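Local coordinates for uncharacterized protein conserved in bacteria (Streptococcus suis, PDB 4FZ4), which probably binds host glycosaminoglycans as a surface-antigen domain, helping the pathogen attach to host cells, at residues F76-K81 with Y129-A134. Residues are numbered along the deposited sequence; the frame is centred on the assembly and turned at random.
Sequences FKYQIK and YVDREA. With NO3 (nitrate ion), chain D.
Helix 66-95 meets helix 123-152 here through Tyr78 and Val130, the short segments around them running at 30° to one another with axes 10.2 Å apart, a fairly wide spacing bridged by the tyrosine ring. Valine suits this spot: its beta-branch holds two methyls close to the backbone. Val130 CG1 lies 3.8 Å from Tyr78 CD1 at the ring edge, while CG2 turns to that tyrosine's CB. Val130 CG1, set anti to the backbone N by a chi1 of -179°, also comes 4.0 Å from Lys81 CB; the longer lysine chain then leads off from the contact. In this all-helical domain, the other side of helix 66-95 packs on helices 3-23 and 36-55, with Phe76 touching Leu16 and Ile80 touching Trp42, while helix 123-152 lies on the Tyr78 side, where Leu126 and Arg127 also meet the tyrosine. Further out, the Asp131 carboxylate, its plane 73° from the ring, brings OD1 within 3.5 Å of Tyr78 CE1 at the ring edge, where weakly positive C-H groups suit an acidic oxygen. Asp131 OD2 stays 3.6 Å from Tyr78 OH, without a hydrogen bond. Gln79, facing away from this interface, donates from NE2 to O1 of a nitrate, probably from the crystallisation liquor, at 2.7 Å.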
ATOM      1  N   PHE A  76       5.923  -5.750   1.262  1.00 33.88           N
ATOM      2  CA  PHE A  76       5.955  -4.361   1.707  1.00 28.13           C
ATOM      3  C   PHE A  76       5.493  -3.419   0.599  1.00 28.11           C
ATOM      4  O   PHE A  76       4.696  -2.500   0.826  1.00 31.85           O
ATOM      5  CB  PHE A  76       7.372  -3.999   2.164  1.00 31.04           C
ATOM      6  CG  PHE A  76       7.462  -2.676   2.867  1.00 28.50           C
ATOM      7  CD1 PHE A  76       6.403  -2.211   3.643  1.00 25.27           C
ATOM      8  CD2 PHE A  76       8.601  -1.884   2.747  1.00 23.83           C
ATOM      9  CE1 PHE A  76       6.472  -0.975   4.281  1.00 24.27           C
ATOM     10  CE2 PHE A  76       8.685  -0.648   3.378  1.00 31.34           C
ATOM     11  CZ  PHE A  76       7.618  -0.191   4.145  1.00 22.24           C
ATOM     12  N   LYS A  77       5.992  -3.661  -0.604  1.00 32.82           N
ATOM     13  CA  LYS A  77       5.635  -2.852  -1.753  1.00 22.85           C
ATOM     14  C   LYS A  77       4.109  -2.785  -1.905  1.00 22.37           C
ATOM     15  O   LYS A  77       3.540  -1.711  -2.100  1.00 29.41           O
ATOM     16  CB  LYS A  77       6.285  -3.452  -2.994  1.00 29.53           C
ATOM     17  CG  LYS A  77       5.765  -2.927  -4.309  1.00 46.36           C
ATOM     18  CD  LYS A  77       6.347  -3.725  -5.465  1.00 57.60           C
ATOM     19  CE  LYS A  77       5.698  -3.315  -6.773  1.00 69.26           C
ATOM     20  NZ  LYS A  77       6.154  -4.153  -7.911  1.00 73.56           N
ATOM     21  N   TYR A  78       3.445  -3.932  -1.796  1.00 29.02           N
ATOM     22  CA  TYR A  78       1.993  -3.976  -1.909  1.00 26.55           C
ATOM     23  C   TYR A  78       1.304  -3.333  -0.711  1.00 29.83           C
ATOM     24  O   TYR A  78       0.200  -2.800  -0.838  1.00 27.50           O
ATOM     25  CB  TYR A  78       1.533  -5.422  -2.112  1.00 27.44           C
ATOM     26  CG  TYR A  78       1.963  -5.942  -3.466  1.00 27.51           C
ATOM     27  CD1 TYR A  78       1.353  -5.483  -4.629  1.00 31.39           C
ATOM     28  CD2 TYR A  78       3.059  -6.804  -3.594  1.00 32.01           C
ATOM     29  CE1 TYR A  78       1.822  -5.857  -5.890  1.00 27.07           C
ATOM     30  CE2 TYR A  78       3.542  -7.186  -4.853  1.00 31.59           C
ATOM     31  CZ  TYR A  78       2.914  -6.707  -5.996  1.00 35.91           C
ATOM     32  OH  TYR A  78       3.364  -7.081  -7.244  1.00 47.03           O
ATOM     33  N   GLN A  79       1.963  -3.362   0.445  1.00 23.53           N
ATOM     34  CA  GLN A  79       1.405  -2.743   1.645  1.00 22.45           C
ATOM     35  C   GLN A  79       1.506  -1.236   1.474  1.00 23.36           C
ATOM     36  O   GLN A  79       0.651  -0.482   1.947  1.00 34.45           O
ATOM     37  CB  GLN A  79       2.177  -3.189   2.890  1.00 20.15           C
ATOM     38  CG  GLN A  79       2.052  -4.673   3.147  1.00 24.66           C
ATOM     39  CD  GLN A  79       3.109  -5.220   4.077  1.00 27.48           C
ATOM     40  OE1 GLN A  79       3.107  -6.417   4.382  1.00 27.83           O
ATOM     41  NE2 GLN A  79       4.026  -4.362   4.529  1.00 22.99           N
ATOM     42  N   ILE A  80       2.558  -0.795   0.793  1.00 28.25           N
ATOM     43  CA  ILE A  80       2.740   0.632   0.537  1.00 23.85           C
ATOM     44  C   ILE A  80       1.618   1.124  -0.379  1.00 26.86           C
ATOM     45  O   ILE A  80       1.050   2.200  -0.166  1.00 34.70           O
ATOM     46  CB  ILE A  80       4.089   0.912  -0.149  1.00 29.26           C
ATOM     47  CG1 ILE A  80       5.228   0.705   0.860  1.00 26.58           C
ATOM     48  CG2 ILE A  80       4.101   2.338  -0.723  1.00 14.97           C
ATOM     49  CD1 ILE A  80       6.610   0.695   0.228  1.00 21.95           C
ATOM     50  N   LYS A  81       1.297   0.328  -1.398  1.00 32.59           N
ATOM     51  CA  LYS A  81       0.231   0.696  -2.325  1.00 30.07           C
ATOM     52  C   LYS A  81      -1.095   0.885  -1.593  1.00 29.81           C
ATOM     53  O   LYS A  81      -1.804   1.875  -1.807  1.00 30.47           O
ATOM     54  CB  LYS A  81       0.071  -0.370  -3.411  1.00 33.26           C
ATOM     55  CG  LYS A  81       0.660   0.038  -4.748  1.00 47.15           C
ATOM     56  CD  LYS A  81       0.051   1.364  -5.204  1.00 56.15           C
ATOM     57  CE  LYS A  81       0.711   1.899  -6.464  1.00 59.25           C
ATOM     58  NZ  LYS A  81       0.195   3.263  -6.799  1.00 61.36           N
ATOM     59  N   TYR A 129      -4.891  -9.473  -4.562  1.00 28.14           N
ATOM     60  CA  TYR A 129      -5.875  -8.524  -4.048  1.00 26.64           C
ATOM     61  C   TYR A 129      -5.506  -7.087  -4.368  1.00 19.87           C
ATOM     62  O   TYR A 129      -6.374  -6.274  -4.666  1.00 32.13           O
ATOM     63  CB  TYR A 129      -6.030  -8.650  -2.527  1.00 21.42           C
ATOM     64  CG  TYR A 129      -6.662  -7.418  -1.905  1.00 23.57           C
ATOM     65  CD1 TYR A 129      -8.040  -7.193  -1.983  1.00 28.94           C
ATOM     66  CD2 TYR A 129      -5.869  -6.453  -1.282  1.00 17.73           C
ATOM     67  CE1 TYR A 129      -8.613  -6.025  -1.457  1.00 19.11           C
ATOM     68  CE2 TYR A 129      -6.422  -5.295  -0.756  1.00 20.79           C
ATOM     69  CZ  TYR A 129      -7.797  -5.080  -0.848  1.00 26.41           C
ATOM     70  OH  TYR A 129      -8.335  -3.909  -0.349  1.00 27.98           O
ATOM     71  N   VAL A 130      -4.218  -6.770  -4.292  1.00 26.53           N
ATOM     72  CA  VAL A 130      -3.779  -5.408  -4.563  1.00 26.69           C
ATOM     73  C   VAL A 130      -3.783  -5.051  -6.047  1.00 32.33           C
ATOM     74  O   VAL A 130      -4.309  -4.009  -6.436  1.00 35.90           O
ATOM     75  CB  VAL A 130      -2.368  -5.159  -4.014  1.00 24.67           C
ATOM     76  CG1 VAL A 130      -1.952  -3.710  -4.291  1.00 24.38           C
ATOM     77  CG2 VAL A 130      -2.331  -5.463  -2.522  1.00 30.27           C
ATOM     78  N   ASP A 131      -3.199  -5.904  -6.880  1.00 31.78           N
ATOM     79  CA  ASP A 131      -3.151  -5.615  -8.308  1.00 31.55           C
ATOM     80  C   ASP A 131      -4.507  -5.763  -8.968  1.00 31.04           C
ATOM     81  O   ASP A 131      -4.731  -5.244 -10.057  1.00 34.94           O
ATOM     82  CB  ASP A 131      -2.136  -6.512  -9.023  1.00 27.92           C
ATOM     83  CG  ASP A 131      -0.691  -6.117  -8.730  1.00 35.09           C
ATOM     84  OD1 ASP A 131      -0.445  -4.946  -8.372  1.00 34.27           O
ATOM     85  OD2 ASP A 131       0.208  -6.972  -8.879  1.00 44.06           O
ATOM     86  N   ARG A 132      -5.414  -6.469  -8.309  1.00 24.90           N
ATOM     87  CA  ARG A 132      -6.733  -6.668  -8.873  1.00 27.76           C
ATOM     88  C   ARG A 132      -7.840  -5.956  -8.129  1.00 20.65           C
ATOM     89  O   ARG A 132      -8.127  -4.800  -8.410  1.00 30.37           O
ATOM     90  CB  ARG A 132      -7.043  -8.162  -8.963  1.00 44.43           C
ATOM     91  CG  ARG A 132      -6.290  -8.844 -10.081  1.00 52.57           C
ATOM     92  CD  ARG A 132      -6.626 -10.316 -10.158  1.00 63.76           C
ATOM     93  NE  ARG A 132      -6.119 -10.909 -11.392  1.00 64.71           N
ATOM     94  CZ  ARG A 132      -6.617 -10.667 -12.602  1.00 71.46           C
ATOM     95  NH1 ARG A 132      -7.648  -9.843 -12.753  1.00 69.59           N
ATOM     96  NH2 ARG A 132      -6.076 -11.248 -13.664  1.00 83.27           N
ATOM     97  N   GLU A 133      -8.464  -6.633  -7.175  1.00 24.23           N
ATOM     98  CA  GLU A 133      -9.565  -6.021  -6.452  1.00 33.16           C
ATOM     99  C   GLU A 133      -9.312  -4.569  -6.031  1.00 33.67           C
ATOM    100  O   GLU A 133     -10.078  -3.680  -6.383  1.00 34.36           O
ATOM    101  CB  GLU A 133      -9.938  -6.856  -5.229  1.00 31.58           C
ATOM    102  CG  GLU A 133     -11.221  -6.355  -4.578  1.00 33.18           C
ATOM    103  CD  GLU A 133     -11.623  -7.133  -3.350  1.00 30.37           C
ATOM    104  OE1 GLU A 133     -12.638  -6.752  -2.734  1.00 35.66           O
ATOM    105  OE2 GLU A 133     -10.930  -8.111  -2.999  1.00 34.46           O
ATOM    106  N   ALA A 134      -8.242  -4.324  -5.287  1.00 29.08           N
ATOM    107  CA  ALA A 134      -7.942  -2.970  -4.839  1.00 24.15           C
ATOM    108  C   ALA A 134      -7.693  -1.961  -5.978  1.00 30.44           C
ATOM    109  O   ALA A 134      -8.268  -0.869  -5.973  1.00 28.50           O
ATOM    110  CB  ALA A 134      -6.750  -2.994  -3.894  1.00 29.00           C
TER
HETATM  111  N   NO3 D 303       6.720  -5.700   5.695  1.00 66.93           N
HETATM  112  O1  NO3 D 303       6.059  -4.565   6.237  1.00 60.79           O
HETATM  113  O2  NO3 D 303       8.083  -5.614   5.298  1.00 45.24           O
HETATM  114  O3  NO3 D 303       6.017  -6.931   5.563  1.00 80.00           O